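Local atomic coordinates of 2-nitropropane dioxygenase (Streptomyces ansochromogenes, PDB entry 3BW2), a protein that binds FMN and probably uses molecular oxygen to carry out the oxidative denitrification of alkyl nitronates. Residues Lys45-Met50 with Tyr111-Ala116; Asn68-Gln73 with Arg107-Asp112; Ile217-Gln222 with Ala341-Glu346. All coordinates share one frame; numbering follows the deposited sequence.

How the contacts relate
Contacts 1 and 2 are neighbours, their centres about 8 Å apart, and both use helix 111-120, sharing Y111 and D112. A salt bridge joins them, with K114 NZ of contact 1 lying 3.1 Å from D109 OD2 of contact 2. Helix 47-60 leads into TIM-barrel strand 65-70, whose N68 binds FMN. Contact 3 comes later along the chain and lies on the opposite side of the chain's centre, about 35 Å from contact 1 and about 34 Å from contact 2 between centres. It sets helix 220-228 against the C-terminal helix 333-350. Contact 2 thus forms part of the flavin site, with contact 1 adjoining it, whereas contact 3 fastens the C-terminal helix beside the second subunit.

Contact 1 of 3, residues Lys45-Met50 with Tyr111-Ala116; sequences KTADGM and YDAKLA
A47 and K114 bring the first turns of helices 47-60 and 111-120 together, their CA atoms only 4.7 Å apart. At this approach small side chains meet directly: A47 CB touches A113 CB at 3.5 Å. K114 uses its whole length. Its CG lies against A47 CA, and from there, with CG turned to the side of its own backbone N (chi1 -70°), the extended chain runs past the start of helix 47-60 to place NZ 2.7 Å from K45 O. The bond is bent at the acceptor, with a C=O...N angle of 142° and the ammonium tilted 31° from the carbonyl plane. A42 O and the carboxylate of D109 also bind NZ, so three oxygens grip a buried charge. M50 crosses the root of the lysine, its SD 4.0 Å from K114 CG, while a bend at its last torsion carries CE to within 3.7 Å of K114 O. A leucine in place of K114 would probably leave K45 O and A42 O without this donor and D109 without its ionic mate. Just beside the lysine bond, T46 N-caps helix 47-60, its OG1 accepting from G49 N at 2.9 Å. The contact thus packs two outer-layer helices of a TIM barrel against each other, one following strand 38-41, the other reached from strand 65-70 through a long insertion with helices 81-88 and 90-95.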
loop_
_atom_site.group_PDB
_atom_site.type_symbol
_atom_site.label_atom_id
_atom_site.label_comp_id
_atom_site.label_asym_id
_atom_site.label_seq_id
_atom_site.Cartn_x
_atom_site.Cartn_y
_atom_site.Cartn_z
ATOM N N LYS A 45 -24.568 -16.130 -4.652
ATOM C CA LYS A 45 -25.264 -17.253 -5.289
ATOM C C LYS A 45 -26.084 -17.981 -4.233
ATOM O O LYS A 45 -25.908 -17.746 -3.041
ATOM C CB LYS A 45 -24.278 -18.258 -5.897
ATOM C CG LYS A 45 -23.314 -17.695 -6.930
ATOM C CD LYS A 45 -22.812 -18.803 -7.846
ATOM C CE LYS A 45 -21.370 -18.583 -8.289
ATOM N NZ LYS A 45 -21.089 -17.221 -8.827
ATOM N N THR A 46 -26.989 -18.853 -4.670
ATOM C CA THR A 46 -27.788 -19.639 -3.738
ATOM C C THR A 46 -26.924 -20.855 -3.444
ATOM O O THR A 46 -25.955 -21.115 -4.162
ATOM C CB THR A 46 -29.110 -20.149 -4.365
ATOM O OG1 THR A 46 -28.811 -20.963 -5.507
ATOM C CG2 THR A 46 -30.000 -18.988 -4.782
ATOM N N ALA A 47 -27.259 -21.595 -2.396
ATOM C CA ALA A 47 -26.492 -22.785 -2.051
ATOM C C ALA A 47 -26.518 -23.755 -3.230
ATOM O O ALA A 47 -25.546 -24.477 -3.482
ATOM C CB ALA A 47 -27.079 -23.450 -0.809
ATOM N N ASP A 48 -27.632 -23.769 -3.954
ATOM C CA ASP A 48 -27.765 -24.650 -5.106
ATOM C C ASP A 48 -26.860 -24.207 -6.245
ATOM O O ASP A 48 -26.211 -25.032 -6.888
ATOM C CB ASP A 48 -29.209 -24.685 -5.605
ATOM C CG ASP A 48 -29.378 -25.581 -6.820
ATOM O OD1 ASP A 48 -29.087 -26.792 -6.710
ATOM O OD2 ASP A 48 -29.793 -25.075 -7.886
ATOM N N GLY A 49 -26.830 -22.902 -6.500
ATOM C CA GLY A 49 -25.985 -22.381 -7.561
ATOM C C GLY A 49 -24.541 -22.747 -7.289
ATOM O O GLY A 49 -23.821 -23.197 -8.177
ATOM N N MET A 50 -24.118 -22.554 -6.045
ATOM C CA MET A 50 -22.762 -22.885 -5.644
ATOM C C MET A 50 -22.522 -24.374 -5.869
ATOM O O MET A 50 -21.508 -24.773 -6.441
ATOM C CB MET A 50 -22.559 -22.561 -4.161
ATOM C CG MET A 50 -21.209 -23.005 -3.601
ATOM S SD MET A 50 -21.134 -22.884 -1.797
ATOM C CE MET A 50 -21.633 -24.532 -1.336
ATOM N N TYR A 111 -25.585 -18.514 3.899
ATOM C CA TYR A 111 -24.527 -19.081 4.733
ATOM C C TYR A 111 -24.822 -20.479 5.295
ATOM O O TYR A 111 -24.042 -21.414 5.095
ATOM C CB TYR A 111 -24.248 -18.128 5.891
ATOM C CG TYR A 111 -23.034 -18.474 6.714
ATOM C CD1 TYR A 111 -21.754 -18.391 6.169
ATOM C CD2 TYR A 111 -23.160 -18.835 8.058
ATOM C CE1 TYR A 111 -20.624 -18.648 6.944
ATOM C CE2 TYR A 111 -22.038 -19.096 8.841
ATOM C CZ TYR A 111 -20.774 -18.997 8.281
ATOM O OH TYR A 111 -19.659 -19.222 9.059
ATOM N N ASP A 112 -25.938 -20.618 6.003
ATOM C CA ASP A 112 -26.299 -21.903 6.601
ATOM C C ASP A 112 -26.457 -23.022 5.582
ATOM O O ASP A 112 -25.947 -24.124 5.782
ATOM C CB ASP A 112 -27.590 -21.782 7.424
ATOM C CG ASP A 112 -27.423 -20.895 8.648
ATOM O OD1 ASP A 112 -26.271 -20.659 9.058
ATOM O OD2 ASP A 112 -28.443 -20.444 9.209
ATOM N N ALA A 113 -27.162 -22.742 4.493
ATOM C CA ALA A 113 -27.381 -23.740 3.452
ATOM C C ALA A 113 -26.081 -24.086 2.729
ATOM O O ALA A 113 -25.852 -25.241 2.350
ATOM C CB ALA A 113 -28.417 -23.233 2.456
ATOM N N LYS A 114 -25.223 -23.089 2.538
ATOM C CA LYS A 114 -23.954 -23.327 1.862
ATOM C C LYS A 114 -23.041 -24.191 2.728
ATOM O O LYS A 114 -22.369 -25.088 2.220
ATOM C CB LYS A 114 -23.289 -21.993 1.506
ATOM C CG LYS A 114 -24.040 -21.255 0.399
ATOM C CD LYS A 114 -23.496 -19.857 0.132
ATOM C CE LYS A 114 -24.297 -19.182 -0.978
ATOM N NZ LYS A 114 -23.968 -17.737 -1.132
ATOM N N LEU A 115 -23.029 -23.933 4.035
ATOM C CA LEU A 115 -22.208 -24.722 4.951
ATOM C C LEU A 115 -22.684 -26.171 4.958
ATOM O O LEU A 115 -21.881 -27.101 5.052
ATOM C CB LEU A 115 -22.282 -24.163 6.376
ATOM C CG LEU A 115 -21.476 -22.901 6.690
ATOM C CD1 LEU A 115 -21.635 -22.547 8.162
ATOM C CD2 LEU A 115 -20.003 -23.134 6.367
ATOM N N ALA A 116 -23.996 -26.356 4.862
ATOM C CA ALA A 116 -24.570 -27.698 4.847
ATOM C C ALA A 116 -24.022 -28.448 3.635
ATOM O O ALA A 116 -23.634 -29.616 3.729
ATOM C CB ALA A 116 -26.094 -27.612 4.777
#

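Contact 2 of 3, residues Asn68-Gln73 with Arg107-Asp112; sequences NVFMPQ and RDDGYD. With FMN (flavin mononucleotide), chain B.
V69 is the first residue of 68-73 to reach 107-112, its CG2 lying at the edge of the Y111 ring, 4.4 Å from CE1. Just before it, N68 serves the flavin instead: its OD1 accepts from FMN N3 at 2.9 Å, while its ND2 is bound to S127. F70 touches both the flavin and D109. Its ring presents its edge to the isoalloxazine, with CZ 3.3 Å from FMN O4, and D109 OD2 lies obliquely to the same ring. F70 N donates to water 2, which in turn donates to D109 OD2 over 2.6 Å; that oxygen also receives Y44 N, so the D109 carboxylate forms a second shell behind F70, a residue of the flavin pocket. N68, V69 and F70 are the last three residues of strand 65-70 of the TIM barrel; the segment after the strand leads away from the cofactor and meets the loop in front of helix 111-120. There M71, bent at its second and third torsions, runs alongside the Y111 side chain. Its SD stands 4.8 Å from the ring centroid in an oblique Met-aromatic contact. P72 covers a face of this ring: CD sits 3.6 Å from the centroid and 14° off the normal, a CH-pi contact, and Y111 offers that face with its CG anti to N (chi1 -171°). Q73 N then donates to R107 O at 2.9 Å, nearly straight at the hydrogen (164°) but from above the carbonyl plane. Water 3 donates to the same oxygen and to M71 O, while the R107 guanidinium turns away to a salt bridge with D296. Opposite P72, D108 opens a type I' turn to Y111, tightened by an Asx turn in which D108 OD1 takes G110 N at 2.7 Å.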
loop_
_atom_site.group_PDB
_atom_site.type_symbol
_atom_site.label_atom_id
_atom_site.label_comp_id
_atom_site.label_asym_id
_atom_site.label_seq_id
_atom_site.Cartn_x
_atom_site.Cartn_y
_atom_site.Cartn_z
ATOM N N ASN A 68 -15.236 -19.964 -1.912
ATOM C CA ASN A 68 -15.258 -18.842 -0.982
ATOM C C ASN A 68 -16.684 -18.467 -0.602
ATOM O O ASN A 68 -17.572 -18.443 -1.450
ATOM C CB ASN A 68 -14.525 -17.651 -1.625
ATOM C CG ASN A 68 -14.673 -16.362 -0.837
ATOM O OD1 ASN A 68 -15.590 -15.577 -1.080
ATOM N ND2 ASN A 68 -13.769 -16.137 0.110
ATOM N N VAL A 69 -16.910 -18.196 0.679
ATOM C CA VAL A 69 -18.246 -17.816 1.130
ATOM C C VAL A 69 -18.213 -16.519 1.942
ATOM O O VAL A 69 -17.221 -16.218 2.611
ATOM C CB VAL A 69 -18.906 -18.935 1.980
ATOM C CG1 VAL A 69 -18.881 -20.253 1.220
ATOM C CG2 VAL A 69 -18.206 -19.069 3.298
ATOM N N PHE A 70 -19.292 -15.746 1.858
ATOM C CA PHE A 70 -19.385 -14.486 2.588
ATOM C C PHE A 70 -20.010 -14.709 3.958
ATOM O O PHE A 70 -20.960 -15.485 4.099
ATOM C CB PHE A 70 -20.243 -13.470 1.830
ATOM C CG PHE A 70 -19.686 -13.060 0.496
ATOM C CD1 PHE A 70 -18.349 -13.275 0.176
ATOM C CD2 PHE A 70 -20.496 -12.396 -0.426
ATOM C CE1 PHE A 70 -17.824 -12.831 -1.038
ATOM C CE2 PHE A 70 -19.980 -11.948 -1.643
ATOM C CZ PHE A 70 -18.642 -12.166 -1.948
ATOM N N MET A 71 -19.472 -14.026 4.964
ATOM C CA MET A 71 -19.999 -14.126 6.316
ATOM C C MET A 71 -21.290 -13.328 6.379
ATOM O O MET A 71 -21.413 -12.279 5.736
ATOM C CB MET A 71 -19.016 -13.534 7.331
ATOM C CG MET A 71 -17.700 -14.271 7.457
ATOM S SD MET A 71 -17.957 -15.968 7.998
ATOM C CE MET A 71 -18.793 -15.707 9.552
ATOM N N PRO A 72 -22.282 -13.818 7.143
ATOM C CA PRO A 72 -23.543 -13.083 7.248
ATOM C C PRO A 72 -23.239 -11.710 7.842
ATOM O O PRO A 72 -22.317 -11.571 8.645
ATOM C CB PRO A 72 -24.370 -13.949 8.197
ATOM C CG PRO A 72 -23.880 -15.330 7.901
ATOM C CD PRO A 72 -22.379 -15.132 7.801
ATOM N N GLN A 73 -24.002 -10.699 7.443
ATOM C CA GLN A 73 -23.786 -9.356 7.957
ATOM C C GLN A 73 -24.969 -8.922 8.813
ATOM O O GLN A 73 -26.123 -9.133 8.447
ATOM C CB GLN A 73 -23.591 -8.366 6.803
ATOM C CG GLN A 73 -22.418 -8.682 5.886
ATOM C CD GLN A 73 -21.096 -8.789 6.628
ATOM O OE1 GLN A 73 -20.579 -9.886 6.850
ATOM N NE2 GLN A 73 -20.548 -7.648 7.024
ATOM N N ARG A 107 -29.093 -10.784 4.141
ATOM C CA ARG A 107 -27.809 -10.412 4.726
ATOM C C ARG A 107 -26.943 -11.628 5.047
ATOM O O ARG A 107 -25.749 -11.494 5.322
ATOM C CB ARG A 107 -28.024 -9.600 6.004
ATOM C CG ARG A 107 -28.655 -8.240 5.787
ATOM C CD ARG A 107 -28.533 -7.389 7.041
ATOM N NE ARG A 107 -28.956 -6.010 6.814
ATOM C CZ ARG A 107 -30.205 -5.647 6.542
ATOM N NH1 ARG A 107 -30.497 -4.367 6.350
ATOM N NH2 ARG A 107 -31.163 -6.562 6.468
ATOM N N ASP A 108 -27.551 -12.810 5.013
ATOM C CA ASP A 108 -26.857 -14.061 5.316
ATOM C C ASP A 108 -26.202 -14.693 4.087
ATOM O O ASP A 108 -25.269 -15.480 4.212
ATOM C CB ASP A 108 -27.847 -15.048 5.924
ATOM C CG ASP A 108 -29.007 -15.335 5.001
ATOM O OD1 ASP A 108 -28.844 -16.151 4.072
ATOM O OD2 ASP A 108 -30.079 -14.726 5.189
ATOM N N ASP A 109 -26.708 -14.353 2.907
ATOM C CA ASP A 109 -26.188 -14.874 1.644
ATOM C C ASP A 109 -26.157 -16.407 1.598
ATOM O O ASP A 109 -25.222 -17.004 1.057
ATOM C CB ASP A 109 -24.786 -14.305 1.379
ATOM C CG ASP A 109 -24.352 -14.472 -0.071
ATOM O OD1 ASP A 109 -25.170 -14.184 -0.968
ATOM O OD2 ASP A 109 -23.196 -14.878 -0.324
ATOM N N GLY A 110 -27.182 -17.032 2.172
ATOM C CA GLY A 110 -27.283 -18.485 2.177
ATOM C C GLY A 110 -26.218 -19.218 2.969
ATOM O O GLY A 110 -25.978 -20.403 2.748
ATOM N N TYR A 111 -25.585 -18.514 3.899
ATOM C CA TYR A 111 -24.527 -19.081 4.733
ATOM C C TYR A 111 -24.822 -20.479 5.295
ATOM O O TYR A 111 -24.042 -21.414 5.095
ATOM C CB TYR A 111 -24.248 -18.128 5.891
ATOM C CG TYR A 111 -23.034 -18.474 6.714
ATOM C CD1 TYR A 111 -21.754 -18.391 6.169
ATOM C CD2 TYR A 111 -23.160 -18.835 8.058
ATOM C CE1 TYR A 111 -20.624 -18.648 6.944
ATOM C CE2 TYR A 111 -22.038 -19.096 8.841
ATOM C CZ TYR A 111 -20.774 -18.997 8.281
ATOM O OH TYR A 111 -19.659 -19.222 9.059
ATOM N N ASP A 112 -25.938 -20.618 6.003
ATOM C CA ASP A 112 -26.299 -21.903 6.601
ATOM C C ASP A 112 -26.457 -23.022 5.582
ATOM O O ASP A 112 -25.947 -24.124 5.782
ATOM C CB ASP A 112 -27.590 -21.782 7.424
ATOM C CG ASP A 112 -27.423 -20.895 8.648
ATOM O OD1 ASP A 112 -26.271 -20.659 9.058
ATOM O OD2 ASP A 112 -28.443 -20.444 9.209
HETATM N N1 FMN B . -12.586 -11.981 -2.486
HETATM C C2 FMN B . -13.443 -12.890 -1.841
HETATM O O2 FMN B . -13.095 -13.426 -0.793
HETATM N N3 FMN B . -14.681 -13.198 -2.381
HETATM C C4 FMN B . -15.138 -12.647 -3.568
HETATM O O4 FMN B . -16.256 -12.961 -4.016
HETATM C C4A FMN B . -14.281 -11.737 -4.245
HETATM N N5 FMN B . -14.664 -11.166 -5.457
HETATM C C5A FMN B . -13.826 -10.293 -6.155
HETATM C C6 FMN B . -14.252 -9.756 -7.397
HETATM C C7 FMN B . -13.433 -8.859 -8.168
HETATM C C7M FMN B . -13.616 -9.018 -9.696
HETATM C C8 FMN B . -12.133 -8.579 -7.605
HETATM C C8M FMN B . -10.903 -8.284 -8.463
HETATM C C9 FMN B . -11.699 -9.092 -6.342
HETATM C C9A FMN B . -12.545 -9.959 -5.611
HETATM N N10 FMN B . -12.151 -10.515 -4.364
HETATM C C10 FMN B . -13.001 -11.412 -3.682
HETATM C "C1'" FMN B . -10.877 -10.037 -3.665
HETATM C "C2'" FMN B . -9.772 -11.089 -3.940
HETATM O "O2'" FMN B . -9.914 -12.152 -3.009
HETATM C "C3'" FMN B . -8.327 -10.513 -3.746
HETATM O "O3'" FMN B . -8.267 -10.022 -2.407
HETATM C "C4'" FMN B . -7.964 -9.365 -4.702
HETATM O "O4'" FMN B . -8.357 -9.755 -6.019
HETATM C "C5'" FMN B . -6.433 -9.082 -4.669
HETATM O "O5'" FMN B . -6.057 -8.001 -5.569
HETATM P P FMN B . -5.672 -8.117 -7.154
HETATM O O1P FMN B . -5.079 -9.449 -6.839
HETATM O O2P FMN B . -4.984 -6.802 -6.836
HETATM O O3P FMN B . -7.172 -8.083 -7.379
HETATM O O HOH W 1 -22.555 -17.112 2.846
HETATM O O HOH W 2 -21.572 -16.720 0.482
HETATM O O HOH W 3 -23.368 -11.661 3.740
#

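Contact 3 of 3, residues Ile217-Gln222 with Ala341-Glu346; sequences IMRGGQ and AAELAE
One hydrogen bond spans this contact: G220 N, at the start of helix 220-228, donates to E343 OE2 at 2.8 Å and is almost straight, with an N-H...O angle of 174°. It meets the anti side of the carboxylate, which E343 delivers on a chain extended beyond CG. Close packing follows from a bare backbone. G220 CA comes within 3.4 Å of E343 CB, and a modelled CB would clash with it and with L344 N. One residue further along helix 333-350, L344 CA makes a weaker C-H...O contact with G220 O at 3.6 Å. Charge supplies the third kind of interaction. E343 OE1 forms a salt bridge with R329, whereas R219 NE stays 4.5 Å from that oxygen, which lies well out of the guanidinium plane; R219 instead pairs with E205 of the second subunit. Within 217-222, Q222 OE1 accepts from both R219 N, in its carbonyl plane, and M218 N, above that plane, fixing the turn that enters the helix. With a helix-start N-H on one oxygen and R329 on the other, the E343 carboxylate is likely to be held ionised, tying the C-terminal helix to the barrel at the subunit interface.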
loop_
_atom_site.group_PDB
_atom_site.type_symbol
_atom_site.label_atom_id
_atom_site.label_comp_id
_atom_site.label_asym_id
_atom_site.label_seq_id
_atom_site.Cartn_x
_atom_site.Cartn_y
_atom_site.Cartn_z
ATOM N N ILE A 217 -0.780 -8.098 -6.964
ATOM C CA ILE A 217 0.193 -9.039 -7.527
ATOM C C ILE A 217 -0.136 -9.410 -8.983
ATOM O O ILE A 217 -1.106 -10.117 -9.253
ATOM C CB ILE A 217 0.278 -10.311 -6.646
ATOM C CG1 ILE A 217 0.642 -9.909 -5.210
ATOM C CG2 ILE A 217 1.327 -11.273 -7.198
ATOM C CD1 ILE A 217 0.691 -11.060 -4.232
ATOM N N MET A 218 0.691 -8.932 -9.913
ATOM C CA MET A 218 0.479 -9.163 -11.341
ATOM C C MET A 218 1.633 -9.871 -12.039
ATOM O O MET A 218 1.492 -10.319 -13.174
ATOM C CB MET A 218 0.261 -7.824 -12.055
ATOM C CG MET A 218 -0.840 -6.953 -11.468
ATOM S SD MET A 218 -2.433 -7.766 -11.558
ATOM C CE MET A 218 -2.815 -7.596 -13.317
ATOM N N ARG A 219 2.773 -9.960 -11.362
ATOM C CA ARG A 219 3.967 -10.567 -11.945
ATOM C C ARG A 219 4.614 -11.594 -11.029
ATOM O O ARG A 219 4.491 -11.517 -9.802
ATOM C CB ARG A 219 4.991 -9.471 -12.260
ATOM C CG ARG A 219 4.497 -8.405 -13.238
ATOM C CD ARG A 219 4.704 -8.846 -14.681
ATOM N NE ARG A 219 4.371 -7.787 -15.634
ATOM C CZ ARG A 219 3.155 -7.575 -16.129
ATOM N NH1 ARG A 219 2.140 -8.351 -15.771
ATOM N NH2 ARG A 219 2.955 -6.583 -16.986
ATOM N N GLY A 220 5.320 -12.547 -11.631
ATOM C CA GLY A 220 5.990 -13.571 -10.851
ATOM C C GLY A 220 7.002 -13.002 -9.875
ATOM O O GLY A 220 7.247 -13.587 -8.820
ATOM N N GLY A 221 7.601 -11.865 -10.219
ATOM C CA GLY A 221 8.578 -11.256 -9.327
ATOM C C GLY A 221 7.942 -10.783 -8.030
ATOM O O GLY A 221 8.579 -10.765 -6.975
ATOM N N GLN A 222 6.678 -10.377 -8.115
ATOM C CA GLN A 222 5.951 -9.922 -6.942
ATOM C C GLN A 222 5.590 -11.140 -6.099
ATOM O O GLN A 222 5.468 -11.043 -4.878
ATOM C CB GLN A 222 4.693 -9.161 -7.362
ATOM C CG GLN A 222 4.993 -7.804 -7.971
ATOM C CD GLN A 222 3.777 -7.173 -8.606
ATOM O OE1 GLN A 222 3.257 -7.675 -9.599
ATOM N NE2 GLN A 222 3.313 -6.067 -8.035
ATOM N N ALA A 341 4.826 -18.508 -13.353
ATOM C CA ALA A 341 5.771 -19.495 -12.834
ATOM C C ALA A 341 7.186 -19.212 -13.334
ATOM O O ALA A 341 8.156 -19.337 -12.588
ATOM C CB ALA A 341 5.346 -20.897 -13.246
ATOM N N ALA A 342 7.297 -18.828 -14.601
ATOM C CA ALA A 342 8.591 -18.522 -15.197
ATOM C C ALA A 342 9.173 -17.255 -14.587
ATOM O O ALA A 342 10.373 -17.173 -14.333
ATOM C CB ALA A 342 8.445 -18.351 -16.703
ATOM N N GLU A 343 8.319 -16.261 -14.357
ATOM C CA GLU A 343 8.769 -15.002 -13.776
ATOM C C GLU A 343 9.216 -15.243 -12.342
ATOM O O GLU A 343 10.207 -14.668 -11.883
ATOM C CB GLU A 343 7.647 -13.962 -13.841
ATOM C CG GLU A 343 7.372 -13.474 -15.265
ATOM C CD GLU A 343 6.137 -12.598 -15.371
ATOM O OE1 GLU A 343 5.960 -11.953 -16.425
ATOM O OE2 GLU A 343 5.337 -12.559 -14.412
ATOM N N LEU A 344 8.488 -16.111 -11.645
ATOM C CA LEU A 344 8.816 -16.470 -10.272
ATOM C C LEU A 344 10.204 -17.104 -10.225
ATOM O O LEU A 344 11.056 -16.703 -9.433
ATOM C CB LEU A 344 7.787 -17.463 -9.729
ATOM C CG LEU A 344 8.097 -18.128 -8.385
ATOM C CD1 LEU A 344 8.237 -17.065 -7.308
ATOM C CD2 LEU A 344 6.986 -19.102 -8.026
ATOM N N ALA A 345 10.427 -18.099 -11.079
ATOM C CA ALA A 345 11.714 -18.784 -11.126
ATOM C C ALA A 345 12.828 -17.799 -11.464
ATOM O O ALA A 345 13.893 -17.820 -10.852
ATOM C CB ALA A 345 11.672 -19.906 -12.160
ATOM N N GLU A 346 12.574 -16.932 -12.437
ATOM C CA GLU A 346 13.559 -15.941 -12.847
ATOM C C GLU A 346 13.937 -15.030 -11.682
ATOM O O GLU A 346 15.110 -14.706 -11.494
ATOM C CB GLU A 346 13.010 -15.105 -14.004
ATOM C CG GLU A 346 13.840 -13.878 -14.327
ATOM C CD GLU A 346 13.219 -13.026 -15.415
ATOM O OE1 GLU A 346 12.006 -12.723 -15.317
ATOM O OE2 GLU A 346 13.943 -12.652 -16.364
#